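Local structure of beta-n-acetylhexosaminidase (Streptococcus pneumoniae, 2YLA) at residues 17-22 and 329-334; 114-119 and 180-185; 276-281 and 302-307; 247-252 and 308-313. The protein hydrolyses terminal beta-linked N-acetylhexosamine residues, probably trimming N-glycans as a family 20 glycoside hydrolase and pneumococcal virulence factor. The protein carries 1 engineered substitution. All coordinates share one frame; numbering follows the deposited sequence.

Interaction 1 of 4, residues 17-22 and 329-334. With NAG (2-acetamido-2-deoxy-beta-D-glucopyranose), chain E; MAN (alpha-D-mannopyranose), chain B; EDO (1,2-ethanediol), chain I.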
# COMPACT_ATOMS: atom_id res chain seq x y z
N ALA A 17 0.80 4.96 7.06
CA ALA A 17 1.55 6.19 7.33
C ALA A 17 0.73 7.43 6.96
O ALA A 17 1.27 8.53 6.81
CB ALA A 17 2.89 6.18 6.60
N GLY A 18 -0.57 7.24 6.78
CA GLY A 18 -1.49 8.34 6.57
C GLY A 18 -2.07 8.80 7.89
O GLY A 18 -2.15 10.00 8.15
N ARG A 19 -2.46 7.84 8.73
CA ARG A 19 -3.01 8.14 10.05
C ARG A 19 -1.91 8.58 11.02
O ARG A 19 -2.11 9.48 11.83
CB ARG A 19 -3.74 6.92 10.62
CG ARG A 19 -5.05 6.57 9.94
CD ARG A 19 -5.74 5.48 10.73
NE ARG A 19 -7.11 5.21 10.31
CZ ARG A 19 -7.49 4.14 9.62
NH1 ARG A 19 -6.59 3.23 9.25
NH2 ARG A 19 -8.76 3.97 9.30
N LYS A 20 -0.75 7.93 10.92
CA LYS A 20 0.36 8.13 11.85
C LYS A 20 1.66 8.43 11.11
O LYS A 20 1.99 7.78 10.12
CB LYS A 20 0.52 6.88 12.73
CG LYS A 20 1.53 7.00 13.86
CD LYS A 20 1.66 5.68 14.60
CE LYS A 20 2.80 5.69 15.59
NZ LYS A 20 2.52 6.49 16.82
N TYR A 21 2.40 9.42 11.61
CA TYR A 21 3.67 9.82 10.99
C TYR A 21 4.76 8.77 11.18
O TYR A 21 4.95 8.24 12.28
CB TYR A 21 4.14 11.17 11.54
CG TYR A 21 5.45 11.66 10.94
CD1 TYR A 21 5.48 12.34 9.73
CD2 TYR A 21 6.66 11.43 11.60
CE1 TYR A 21 6.68 12.78 9.18
CE2 TYR A 21 7.87 11.87 11.06
CZ TYR A 21 7.87 12.55 9.85
OH TYR A 21 9.06 12.98 9.31
N PHE A 22 5.46 8.47 10.09
CA PHE A 22 6.65 7.63 10.13
C PHE A 22 7.82 8.43 9.58
O PHE A 22 7.69 9.10 8.55
CB PHE A 22 6.44 6.37 9.29
CG PHE A 22 5.66 5.29 9.99
CD1 PHE A 22 4.27 5.32 10.01
CD2 PHE A 22 6.31 4.23 10.62
CE1 PHE A 22 3.54 4.32 10.65
CE2 PHE A 22 5.59 3.23 11.27
CZ PHE A 22 4.20 3.28 11.28
N TRP A 329 -1.77 -1.27 10.60
CA TRP A 329 -2.67 -0.13 10.69
C TRP A 329 -2.50 0.69 11.96
O TRP A 329 -2.11 0.16 13.00
CB TRP A 329 -4.12 -0.59 10.57
CG TRP A 329 -4.40 -1.36 9.33
CD1 TRP A 329 -4.40 -2.72 9.20
CD2 TRP A 329 -4.70 -0.84 8.03
NE1 TRP A 329 -4.69 -3.07 7.91
CE2 TRP A 329 -4.88 -1.94 7.17
CE3 TRP A 329 -4.83 0.46 7.51
CZ2 TRP A 329 -5.18 -1.79 5.82
CZ3 TRP A 329 -5.14 0.61 6.17
CH2 TRP A 329 -5.31 -0.51 5.33
N ALA A 330 -2.82 1.98 11.88
CA ALA A 330 -2.69 2.89 13.01
C ALA A 330 -4.00 3.60 13.33
O ALA A 330 -4.05 4.84 13.38
CB ALA A 330 -1.58 3.89 12.73
N ASP A 331 -5.05 2.81 13.57
CA ASP A 331 -6.40 3.33 13.85
C ASP A 331 -6.45 4.32 15.02
O ASP A 331 -7.10 5.36 14.93
CB ASP A 331 -7.39 2.18 14.07
CG ASP A 331 -7.60 1.35 12.81
OD1 ASP A 331 -6.62 1.06 12.10
OD2 ASP A 331 -8.76 0.97 12.54
N ARG A 332 -5.77 3.98 16.11
CA ARG A 332 -5.40 4.96 17.12
C ARG A 332 -3.95 5.34 16.87
O ARG A 332 -3.04 4.58 17.23
CB ARG A 332 -5.57 4.41 18.54
CG ARG A 332 -7.02 4.17 18.99
CD ARG A 332 -7.39 2.70 18.89
NE ARG A 332 -6.33 1.85 19.44
CZ ARG A 332 -6.18 0.56 19.16
NH1 ARG A 332 -7.02 -0.04 18.33
NH2 ARG A 332 -5.18 -0.12 19.70
N PRO A 333 -3.71 6.50 16.24
CA PRO A 333 -2.34 6.85 15.85
C PRO A 333 -1.43 7.26 17.01
O PRO A 333 -0.22 7.36 16.83
CB PRO A 333 -2.54 8.01 14.86
CG PRO A 333 -4.01 8.11 14.62
CD PRO A 333 -4.67 7.53 15.82
N SER A 334 -2.01 7.48 18.19
CA SER A 334 -1.23 7.80 19.39
C SER A 334 -0.61 6.55 20.03
O SER A 334 0.20 6.67 20.95
CB SER A 334 -2.08 8.57 20.40
OG SER A 334 -3.15 7.77 20.87
C1 NAG E . -10.56 -1.73 8.21
C2 NAG E . -10.12 -0.49 7.40
C3 NAG E . -8.81 0.18 7.85
C4 NAG E . -8.42 -0.25 9.25
C5 NAG E . -8.31 -1.77 9.26
C6 NAG E . -7.80 -2.29 10.60
C7 NAG E . -9.30 -1.53 5.25
C8 NAG E . -9.52 -1.52 3.77
N2 NAG E . -10.10 -0.71 5.95
O3 NAG E . -8.96 1.59 7.81
O4 NAG E . -7.20 0.36 9.60
O5 NAG E . -9.55 -2.40 8.98
O6 NAG E . -8.80 -2.16 11.59
O7 NAG E . -8.43 -2.26 5.74
C1 MAN B . -13.23 -2.82 10.24
C2 MAN B . -11.94 -1.99 10.22
C3 MAN B . -12.03 -0.88 11.27
C4 MAN B . -13.29 -0.04 11.10
C5 MAN B . -14.53 -0.93 10.99
C6 MAN B . -15.77 -0.13 10.62
O2 MAN B . -11.77 -1.39 8.94
O3 MAN B . -10.90 -0.04 11.19
O4 MAN B . -13.41 0.84 12.20
O5 MAN B . -14.34 -1.95 10.03
O6 MAN B . -16.75 -0.27 11.63
C1 EDO I . -6.02 8.00 19.28
O1 EDO I . -5.24 9.04 18.67
C2 EDO I . -7.50 8.37 19.24
O2 EDO I . -8.26 7.24 18.79
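The guanidinium of Arg19 has the Asp331 carboxylate over one face, Asp331 CG lying 4.1 Å above the plane, toward the rim. At its edge lie CE3 of Trp329 and O3 of the chain E N-acetylglucosamine. The Trp329 ring turns one face to C5 and C6 of the same sugar. Because OD1 lies well out of the guanidinium plane, the Arg19 NH1–Asp331 OD1 approach of 3.6 Å is a salt bridge by charge alone. NH1 and NH2 donate to the sugar instead, while NE is engaged by Asp49 and NH1 also by Asp16. Arg19 NH2 reaches O3 at 2.8 Å with an angle of 161°, and NH1 meets O3 at 3.2 Å, a less straight bond. An extended chain from CG to NE carries the guanidinium past the Ala330 carbonyl to the glycan. Asp331 spreads its two oxygens over two sugars, OD1 accepting from O4 of the N-acetylglucosamine at 2.7 Å and OD2 from O3 of the mannose at 2.7 Å. Farther from the glycan, Lys20 CB packs on Ala330 CB at 3.7 Å and Lys20 NZ donates to Pro333 O at 2.9 Å and also to Ala335 O. The surrounding carboxylates balance the charge of Arg19 and, with the sugar bonds, probably fix the rotation of its guanidinium, consistent with two barrel loops jointly reading the O3 and O4 hydroxyls.

Interaction 2 of 4, residues 114-119 and 180-185. Engineered in segment 180-185: Gln183 (natural residue Glu). With NAG (2-acetamido-2-deoxy-beta-D-glucopyranose), chain E; MAN (alpha-D-mannopyranose), chain B.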
# COMPACT_ATOMS: atom_id res chain seq x y z
N ALA A 114 -0.36 5.17 -1.55
CA ALA A 114 -1.81 5.19 -1.42
C ALA A 114 -2.30 6.54 -0.89
O ALA A 114 -1.96 6.94 0.23
CB ALA A 114 -2.29 4.05 -0.53
N ILE A 115 -3.09 7.23 -1.71
CA ILE A 115 -3.74 8.48 -1.31
C ILE A 115 -5.24 8.23 -1.34
O ILE A 115 -5.83 8.06 -2.41
CB ILE A 115 -3.35 9.66 -2.25
CG1 ILE A 115 -1.83 9.73 -2.48
CG2 ILE A 115 -3.90 10.97 -1.71
CD1 ILE A 115 -1.01 10.18 -1.28
N ASN A 116 -5.86 8.23 -0.17
CA ASN A 116 -7.23 7.73 -0.03
C ASN A 116 -8.32 8.78 -0.21
O ASN A 116 -8.24 9.89 0.32
CB ASN A 116 -7.40 7.03 1.32
CG ASN A 116 -8.32 5.81 1.24
OD1 ASN A 116 -8.31 4.97 2.14
ND2 ASN A 116 -9.11 5.72 0.18
N SER A 117 -9.33 8.39 -0.98
CA SER A 117 -10.57 9.13 -1.21
C SER A 117 -11.50 8.13 -1.91
O SER A 117 -11.02 7.13 -2.44
CB SER A 117 -10.32 10.36 -2.09
OG SER A 117 -10.11 9.99 -3.44
N PRO A 118 -12.83 8.37 -1.90
CA PRO A 118 -13.56 9.50 -1.30
C PRO A 118 -13.76 9.38 0.22
O PRO A 118 -14.17 10.35 0.85
CB PRO A 118 -14.90 9.47 -2.03
CG PRO A 118 -15.09 8.06 -2.41
CD PRO A 118 -13.74 7.45 -2.60
N GLY A 119 -13.49 8.21 0.79
CA GLY A 119 -13.51 8.04 2.24
C GLY A 119 -12.11 8.26 2.79
O GLY A 119 -11.15 8.38 2.02
N GLY A 180 -7.62 3.62 -3.04
CA GLY A 180 -8.43 3.16 -1.91
C GLY A 180 -9.91 2.95 -2.18
O GLY A 180 -10.32 1.86 -2.59
N THR A 181 -10.69 4.00 -1.94
CA THR A 181 -12.17 4.01 -2.07
C THR A 181 -12.89 3.06 -1.11
O THR A 181 -13.97 2.55 -1.43
CB THR A 181 -12.68 3.80 -3.55
OG1 THR A 181 -12.40 2.47 -4.00
CG2 THR A 181 -12.06 4.81 -4.50
N ASP A 182 -12.31 2.85 0.07
CA ASP A 182 -12.91 1.97 1.08
C ASP A 182 -13.82 2.71 2.07
O ASP A 182 -13.67 3.91 2.30
CB ASP A 182 -11.81 1.21 1.83
CG ASP A 182 -10.80 2.13 2.50
OD1 ASP A 182 -10.21 2.98 1.81
OD2 ASP A 182 -10.59 1.99 3.73
N GLN A 183 -14.76 1.96 2.64
CA GLN A 183 -15.64 2.43 3.73
C GLN A 183 -16.15 3.87 3.58
O GLN A 183 -15.71 4.77 4.29
CB GLN A 183 -14.94 2.23 5.08
CG GLN A 183 -14.28 0.86 5.22
CD GLN A 183 -13.66 0.62 6.58
OE1 GLN A 183 -12.87 1.43 7.08
NE2 GLN A 183 -14.01 -0.50 7.20
N TYR A 184 -17.08 4.07 2.64
CA TYR A 184 -17.67 5.39 2.39
C TYR A 184 -18.54 5.83 3.56
O TYR A 184 -19.37 5.07 4.05
CB TYR A 184 -18.50 5.37 1.10
CG TYR A 184 -18.98 6.73 0.64
CD1 TYR A 184 -20.16 7.29 1.13
CD2 TYR A 184 -18.24 7.47 -0.28
CE1 TYR A 184 -20.60 8.54 0.72
CE2 TYR A 184 -18.67 8.73 -0.71
CZ TYR A 184 -19.85 9.26 -0.20
OH TYR A 184 -20.28 10.50 -0.62
N ALA A 185 -18.32 7.07 4.01
CA ALA A 185 -19.12 7.70 5.06
C ALA A 185 -19.51 6.77 6.21
O ALA A 185 -20.65 6.82 6.69
CB ALA A 185 -20.35 8.38 4.47
C1 NAG E . -10.56 -1.73 8.21
C2 NAG E . -10.12 -0.49 7.40
C3 NAG E . -8.81 0.18 7.85
C4 NAG E . -8.42 -0.25 9.25
C5 NAG E . -8.31 -1.77 9.26
C6 NAG E . -7.80 -2.29 10.60
C7 NAG E . -9.30 -1.53 5.25
C8 NAG E . -9.52 -1.52 3.77
N2 NAG E . -10.10 -0.71 5.95
O3 NAG E . -8.96 1.59 7.81
O4 NAG E . -7.20 0.36 9.60
O5 NAG E . -9.55 -2.40 8.98
O6 NAG E . -8.80 -2.16 11.59
O7 NAG E . -8.43 -2.26 5.74
C1 MAN B . -13.23 -2.82 10.24
C2 MAN B . -11.94 -1.99 10.22
C3 MAN B . -12.03 -0.88 11.27
C4 MAN B . -13.29 -0.04 11.10
C5 MAN B . -14.53 -0.93 10.99
C6 MAN B . -15.77 -0.13 10.62
O2 MAN B . -11.77 -1.39 8.94
O3 MAN B . -10.90 -0.04 11.19
O4 MAN B . -13.41 0.84 12.20
O5 MAN B . -14.34 -1.95 10.03
O6 MAN B . -16.75 -0.27 11.63
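Pro118, Asn116 and Thr181 bury the most surface where two neighbouring parallel strands of the TIM barrel, 110-117 and 176-180, run out into loops. Ser117 with Gly180, CA atoms 6.4 Å apart, is the parallel bridge between the two segments. Beyond it Thr181 N gives Ser117 O a weak bond of 3.2 Å, bent to 123°, and Thr181 CA adds a C-H contact to the same oxygen. Pro118, preceded by a cis peptide bond, sets its ring between two side chains: CD lies 3.7 Å from Thr181 CG2, while CG comes in at the edge of the Tyr184 ring, 3.8 Å from CD2. Phe206 of helix 203-219 touches both Pro118 and Thr181. On the pocket side, the Asn116 amide crosses the Asp182 side chain at about a right angle, yet the amide and carboxylate planes are only 19° apart. Asp182 CG sits between its backbone N and carbonyl carbon (chi1 58°), which turns OD1 to Asn116 and OD2 toward the chain E N-acetylglucosamine, 3.5 Å from its N2. Residues 182 and 183 occupy what is probably the Asp-Glu pair of family 20, in which Gln183 is an engineered replacement for glutamate. Its extended chain places NE2 to donate to O2 of the mannose at 3.0 Å and to O5 at 3.2 Å.

Interaction 3 of 4, residues 276-281 and 302-307. With NAG (2-acetamido-2-deoxy-beta-D-glucopyranose), chain C; NAG (2-acetamido-2-deoxy-beta-D-glucopyranose), chain E.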
# COMPACT_ATOMS: atom_id res chain seq x y z
N ASN A 276 -5.69 -10.12 2.80
CA ASN A 276 -6.51 -10.82 3.79
C ASN A 276 -6.47 -10.15 5.16
O ASN A 276 -5.40 -9.95 5.73
CB ASN A 276 -6.05 -12.27 3.90
CG ASN A 276 -7.13 -13.20 4.42
OD1 ASN A 276 -7.73 -12.95 5.47
ND2 ASN A 276 -7.39 -14.28 3.69
N GLY A 277 -7.65 -9.80 5.67
CA GLY A 277 -7.78 -9.14 6.97
C GLY A 277 -7.25 -9.93 8.15
O GLY A 277 -6.98 -9.36 9.20
N ASP A 278 -7.10 -11.24 7.97
CA ASP A 278 -6.54 -12.13 8.99
C ASP A 278 -5.12 -11.73 9.41
O ASP A 278 -4.73 -11.94 10.56
CB ASP A 278 -6.52 -13.57 8.50
CG ASP A 278 -7.90 -14.18 8.40
OD1 ASP A 278 -8.90 -13.50 8.71
OD2 ASP A 278 -7.97 -15.36 7.99
N TRP A 279 -4.37 -11.18 8.46
CA TRP A 279 -2.97 -10.81 8.68
C TRP A 279 -2.82 -9.39 9.23
O TRP A 279 -1.70 -8.87 9.34
CB TRP A 279 -2.17 -10.96 7.38
CG TRP A 279 -2.26 -12.32 6.72
CD1 TRP A 279 -2.25 -13.54 7.34
CD2 TRP A 279 -2.34 -12.58 5.31
NE1 TRP A 279 -2.33 -14.55 6.40
CE2 TRP A 279 -2.39 -13.99 5.15
CE3 TRP A 279 -2.39 -11.77 4.17
CZ2 TRP A 279 -2.48 -14.59 3.89
CZ3 TRP A 279 -2.48 -12.37 2.92
CH2 TRP A 279 -2.52 -13.77 2.79
N TYR A 280 -3.94 -8.76 9.58
CA TYR A 280 -3.98 -7.37 10.04
C TYR A 280 -3.43 -7.18 11.45
O TYR A 280 -3.75 -7.94 12.36
CB TYR A 280 -5.42 -6.85 10.02
CG TYR A 280 -5.89 -6.28 8.69
CD1 TYR A 280 -5.26 -6.62 7.50
CD2 TYR A 280 -6.99 -5.44 8.64
CE1 TYR A 280 -5.70 -6.11 6.28
CE2 TYR A 280 -7.44 -4.92 7.43
CZ TYR A 280 -6.79 -5.26 6.26
OH TYR A 280 -7.22 -4.75 5.06
N TYR A 281 -2.61 -6.14 11.62
CA TYR A 281 -2.21 -5.67 12.94
C TYR A 281 -2.43 -4.17 13.11
O TYR A 281 -1.86 -3.36 12.37
CB TYR A 281 -0.77 -6.05 13.28
CG TYR A 281 -0.28 -5.49 14.61
CD1 TYR A 281 -1.03 -5.66 15.78
CD2 TYR A 281 0.92 -4.80 14.70
CE1 TYR A 281 -0.60 -5.15 17.00
CE2 TYR A 281 1.37 -4.28 15.92
CZ TYR A 281 0.60 -4.46 17.06
OH TYR A 281 1.04 -3.96 18.27
N GLY A 302 0.21 -18.33 9.63
CA GLY A 302 0.37 -19.75 9.33
C GLY A 302 -0.94 -20.47 9.08
O GLY A 302 -0.99 -21.40 8.27
N LYS A 303 -2.00 -20.05 9.77
CA LYS A 303 -3.32 -20.66 9.62
C LYS A 303 -4.01 -20.29 8.30
O LYS A 303 -4.65 -21.14 7.68
CB LYS A 303 -4.23 -20.32 10.80
CG LYS A 303 -3.96 -21.14 12.06
CD LYS A 303 -4.78 -20.64 13.25
CE LYS A 303 -6.08 -21.43 13.46
NZ LYS A 303 -7.14 -21.11 12.45
N THR A 304 -3.86 -19.04 7.88
CA THR A 304 -4.44 -18.58 6.61
C THR A 304 -3.41 -18.71 5.48
O THR A 304 -2.37 -18.05 5.50
CB THR A 304 -4.96 -17.12 6.71
OG1 THR A 304 -5.85 -17.00 7.82
CG2 THR A 304 -5.69 -16.72 5.44
N PRO A 305 -3.69 -19.58 4.48
CA PRO A 305 -2.77 -19.83 3.37
C PRO A 305 -2.48 -18.58 2.54
O PRO A 305 -3.27 -17.64 2.54
CB PRO A 305 -3.52 -20.86 2.51
CG PRO A 305 -4.56 -21.44 3.41
CD PRO A 305 -4.94 -20.35 4.35
N PHE A 306 -1.35 -18.59 1.84
CA PHE A 306 -0.84 -17.44 1.08
C PHE A 306 -1.78 -16.97 -0.02
O PHE A 306 -1.93 -15.77 -0.24
CB PHE A 306 0.54 -17.78 0.48
CG PHE A 306 1.24 -16.60 -0.16
CD1 PHE A 306 2.08 -15.79 0.59
CD2 PHE A 306 1.07 -16.33 -1.51
CE1 PHE A 306 2.73 -14.70 -0.00
CE2 PHE A 306 1.71 -15.25 -2.11
CZ PHE A 306 2.55 -14.44 -1.35
N ASN A 307 -2.41 -17.91 -0.71
CA ASN A 307 -3.30 -17.59 -1.82
C ASN A 307 -4.77 -17.48 -1.42
O ASN A 307 -5.64 -17.33 -2.29
CB ASN A 307 -3.15 -18.62 -2.94
CG ASN A 307 -1.76 -18.63 -3.55
OD1 ASN A 307 -1.22 -19.69 -3.86
ND2 ASN A 307 -1.17 -17.45 -3.73
C1 NAG C . -12.18 -7.16 10.65
C2 NAG C . -11.84 -8.16 9.54
C3 NAG C . -10.72 -9.07 10.05
C4 NAG C . -9.54 -8.26 10.60
C5 NAG C . -9.98 -7.10 11.50
C6 NAG C . -8.82 -6.15 11.79
C7 NAG C . -13.66 -9.98 9.31
C8 NAG C . -13.16 -10.90 10.40
N2 NAG C . -13.04 -8.83 9.01
O3 NAG C . -10.27 -9.93 9.01
O4 NAG C . -8.70 -9.13 11.33
O5 NAG C . -11.04 -6.36 10.90
O6 NAG C . -9.33 -4.92 12.28
O7 NAG C . -14.68 -10.32 8.70
C1 NAG E . -10.56 -1.73 8.21
C2 NAG E . -10.12 -0.49 7.40
C3 NAG E . -8.81 0.18 7.85
C4 NAG E . -8.42 -0.25 9.25
C5 NAG E . -8.31 -1.77 9.26
C6 NAG E . -7.80 -2.29 10.60
C7 NAG E . -9.30 -1.53 5.25
C8 NAG E . -9.52 -1.52 3.77
N2 NAG E . -10.10 -0.71 5.95
O3 NAG E . -8.96 1.59 7.81
O4 NAG E . -7.20 0.36 9.60
O5 NAG E . -9.55 -2.40 8.98
O6 NAG E . -8.80 -2.16 11.59
O7 NAG E . -8.43 -2.26 5.74
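Thr304 faces three side chains of the 276-281 loop. Asp278 crosses it at about a right angle, Trp279 obliquely, and Asn276 approaches from the opposite direction to set ND2 3.5 Å from Thr304 CG2. With OG1 beside the backbone N (chi1 -53°), Thr304 turns its hydroxyl to Asp278 and its methyl to Asn276. The hydroxyl donates to Asp278 OD2 at 2.7 Å, on the anti lone pair of that oxygen. Trp279 presents its rim rather than its face: CZ2 is 3.4 Å from Pro305 O and CH2 3.7 Å from Phe306 O, both carbonyl oxygens lying near the ring plane. One face of the indole carries Asn276 CB, 3.6 Å above the plane. Trp279 NE1 makes a weak hydrogen bond to Asn300 O in helix 294-303. Asn276 OD1 accepts from Asp278 N at 3.1 Å, closing an Asx turn, and the Asn276 amide also donates outward to Gln308 O. The shaped loop then offers Gly277 O to O4 of the chain C N-acetylglucosamine at 2.7 Å. Tyr280 OH donates to the acetamide O7 of the chain E sugar at 2.9 Å. The indole rim, with its weakly positive C-H groups, probably sits comfortably against these carbonyl oxygens, of which Phe306 O is hydrogen-bonded by Ser324 and Asn274, and the single side-chain bond ties the glycan-contacting loop to the segment leaving the helix.

Interaction 4 of 4, residues 247-252 and 308-313. With NAG (2-acetamido-2-deoxy-beta-D-glucopyranose), chain E; NAG (2-acetamido-2-deoxy-beta-D-glucopyranose), chain C.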
# COMPACT_ATOMS: atom_id res chain seq x y z
N ILE A 247 -7.63 -5.21 -7.62
CA ILE A 247 -8.40 -5.23 -6.38
C ILE A 247 -7.58 -5.76 -5.21
O ILE A 247 -7.18 -6.93 -5.18
CB ILE A 247 -9.72 -6.03 -6.52
CG1 ILE A 247 -10.62 -5.42 -7.61
CG2 ILE A 247 -10.47 -6.10 -5.19
CD1 ILE A 247 -11.04 -3.96 -7.38
N SER A 248 -7.32 -4.88 -4.25
CA SER A 248 -6.76 -5.25 -2.96
C SER A 248 -7.91 -5.75 -2.08
O SER A 248 -8.58 -4.97 -1.39
CB SER A 248 -6.06 -4.03 -2.34
OG SER A 248 -5.64 -4.27 -1.01
N TYR A 249 -8.16 -7.06 -2.13
CA TYR A 249 -9.30 -7.65 -1.44
C TYR A 249 -8.96 -7.95 0.02
O TYR A 249 -8.03 -8.71 0.30
CB TYR A 249 -9.78 -8.92 -2.15
CG TYR A 249 -11.21 -9.30 -1.81
CD1 TYR A 249 -11.52 -9.96 -0.61
CD2 TYR A 249 -12.26 -9.01 -2.68
CE1 TYR A 249 -12.82 -10.30 -0.29
CE2 TYR A 249 -13.57 -9.35 -2.37
CZ TYR A 249 -13.84 -9.99 -1.17
OH TYR A 249 -15.13 -10.34 -0.85
N TRP A 250 -9.72 -7.36 0.94
CA TRP A 250 -9.44 -7.52 2.36
C TRP A 250 -10.53 -8.28 3.14
O TRP A 250 -10.22 -9.00 4.09
CB TRP A 250 -9.12 -6.17 3.02
CG TRP A 250 -10.30 -5.29 3.31
CD1 TRP A 250 -10.96 -4.50 2.43
CD2 TRP A 250 -10.95 -5.11 4.58
NE1 TRP A 250 -11.98 -3.83 3.06
CE2 TRP A 250 -12.00 -4.19 4.38
CE3 TRP A 250 -10.74 -5.64 5.86
CZ2 TRP A 250 -12.85 -3.79 5.41
CZ3 TRP A 250 -11.59 -5.24 6.89
CH2 TRP A 250 -12.63 -4.32 6.65
N SER A 251 -11.78 -8.11 2.73
CA SER A 251 -12.92 -8.72 3.43
C SER A 251 -14.17 -8.72 2.57
O SER A 251 -14.31 -7.92 1.65
CB SER A 251 -13.20 -7.96 4.73
OG SER A 251 -14.38 -8.44 5.36
N LYS A 252 -15.09 -9.63 2.88
CA LYS A 252 -16.41 -9.64 2.25
C LYS A 252 -17.41 -8.85 3.09
O LYS A 252 -18.57 -8.67 2.71
CB LYS A 252 -16.90 -11.07 2.02
CG LYS A 252 -17.95 -11.19 0.92
CD LYS A 252 -18.27 -12.64 0.61
CE LYS A 252 -19.19 -13.24 1.65
NZ LYS A 252 -19.55 -14.61 1.25
N GLN A 308 -5.05 -17.56 -0.12
CA GLN A 308 -6.44 -17.58 0.34
C GLN A 308 -7.00 -16.18 0.56
O GLN A 308 -6.50 -15.43 1.39
CB GLN A 308 -6.60 -18.40 1.62
CG GLN A 308 -8.03 -18.85 1.86
CD GLN A 308 -8.25 -19.39 3.25
OE1 GLN A 308 -8.18 -20.60 3.48
NE2 GLN A 308 -8.53 -18.50 4.19
N LEU A 309 -8.05 -15.86 -0.19
CA LEU A 309 -8.73 -14.59 -0.07
C LEU A 309 -9.80 -14.67 1.01
O LEU A 309 -10.41 -15.73 1.21
CB LEU A 309 -9.35 -14.19 -1.40
CG LEU A 309 -8.36 -13.88 -2.53
CD1 LEU A 309 -8.88 -14.37 -3.86
CD2 LEU A 309 -8.02 -12.40 -2.59
N ALA A 310 -10.01 -13.57 1.72
CA ALA A 310 -10.99 -13.52 2.82
C ALA A 310 -12.37 -14.00 2.37
O ALA A 310 -12.81 -13.69 1.26
CB ALA A 310 -11.07 -12.11 3.39
N SER A 311 -13.02 -14.76 3.25
CA SER A 311 -14.36 -15.33 3.04
C SER A 311 -14.38 -16.59 2.16
O SER A 311 -15.45 -17.12 1.86
CB SER A 311 -15.36 -14.29 2.52
OG SER A 311 -15.15 -13.97 1.16
N THR A 312 -13.20 -17.07 1.76
CA THR A 312 -13.10 -18.28 0.96
C THR A 312 -12.11 -19.28 1.56
O THR A 312 -11.30 -18.93 2.42
CB THR A 312 -12.71 -17.99 -0.51
OG1 THR A 312 -11.40 -17.43 -0.56
CG2 THR A 312 -13.71 -17.04 -1.17
N LYS A 313 -12.19 -20.53 1.10
CA LYS A 313 -11.36 -21.61 1.60
C LYS A 313 -10.41 -22.10 0.51
O LYS A 313 -10.84 -22.39 -0.61
CB LYS A 313 -12.26 -22.75 2.08
CG LYS A 313 -11.55 -23.85 2.86
CD LYS A 313 -12.47 -25.06 3.04
CE LYS A 313 -11.76 -26.20 3.77
NZ LYS A 313 -11.37 -25.81 5.16
C1 NAG E . -10.56 -1.73 8.21
C2 NAG E . -10.12 -0.49 7.40
C3 NAG E . -8.81 0.18 7.85
C4 NAG E . -8.42 -0.25 9.25
C5 NAG E . -8.31 -1.77 9.26
C6 NAG E . -7.80 -2.29 10.60
C7 NAG E . -9.30 -1.53 5.25
C8 NAG E . -9.52 -1.52 3.77
N2 NAG E . -10.10 -0.71 5.95
O3 NAG E . -8.96 1.59 7.81
O4 NAG E . -7.20 0.36 9.60
O5 NAG E . -9.55 -2.40 8.98
O6 NAG E . -8.80 -2.16 11.59
O7 NAG E . -8.43 -2.26 5.74
C1 NAG C . -12.18 -7.16 10.65
C2 NAG C . -11.84 -8.16 9.54
C3 NAG C . -10.72 -9.07 10.05
C4 NAG C . -9.54 -8.26 10.60
C5 NAG C . -9.98 -7.10 11.50
C6 NAG C . -8.82 -6.15 11.79
C7 NAG C . -13.66 -9.98 9.31
C8 NAG C . -13.16 -10.90 10.40
N2 NAG C . -13.04 -8.83 9.01
O3 NAG C . -10.27 -9.93 9.01
O4 NAG C . -8.70 -9.13 11.33
O5 NAG C . -11.04 -6.36 10.90
O6 NAG C . -9.33 -4.92 12.28
O7 NAG C . -14.68 -10.32 8.70
O HOH W 1 -8.51 -11.24 0.76
O HOH W 2 -17.06 -16.00 -0.45
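Ala310 presses its methyl group against the backbone of 247-252, with CB 3.3 Å from Trp250 O, while Leu309 CD2 meets Tyr249 CB at 3.9 Å. At the outer rim the aliphatic part of Lys252, bent at chi3, runs alongside Ser311, CD lying 3.4 Å from Ser311 OG. The polar links between the segments pass through water. Water 1 donates to Tyr249 O at 2.6 Å and accepts from Ala310 N at 2.9 Å. Water 2 bonds Ser311 O and, weakly, Lys252 NZ. A type II beta turn from Leu309 to Thr312 shapes the outer segment: Leu309 O takes both Thr312 N and Thr312 OG1, the latter at 2.6 Å, from the same side of its carbonyl plane. Tyr249, directed at the turn, has its OH bonded to Ala260 O; Trp250 points the other way, its NE1 held by Asp229 OD1. The Trp250 ring lies between Ser251 CB on one face and, on the other, the acetamide methyl C8 of the chain E N-acetylglucosamine, 3.4 Å above the plane. Methyl packing and shared water thus join the segments, and the polar Tyr249 O and Ala310 N are satisfied by water 1, not by each other.

Interaction 2 is core, every touching residue buried where two adjacent barrel strands run into their loops; interaction 3 is also largely buried, whereas interactions 1 and 4 each run from buried residues to an exposed rim. Their chemistry follows their place: charge and sugar hydroxyls dominate interaction 1, proline packing, a single parallel bridge and an amide-carboxylate approach interaction 2, one threonine-aspartate bond interaction 3, methyl contacts and water interaction 4. Interactions 3 and 4 share neighbouring elements, joined by probable hydrogen bonds from Asn276 ND2 to Gln308 O and Gly277 N to Trp250 O. Trp329 N and Tyr281 O similarly link interactions 1 and 3. All four meet the chain E N-acetylglucosamine, surrounding it from different loops.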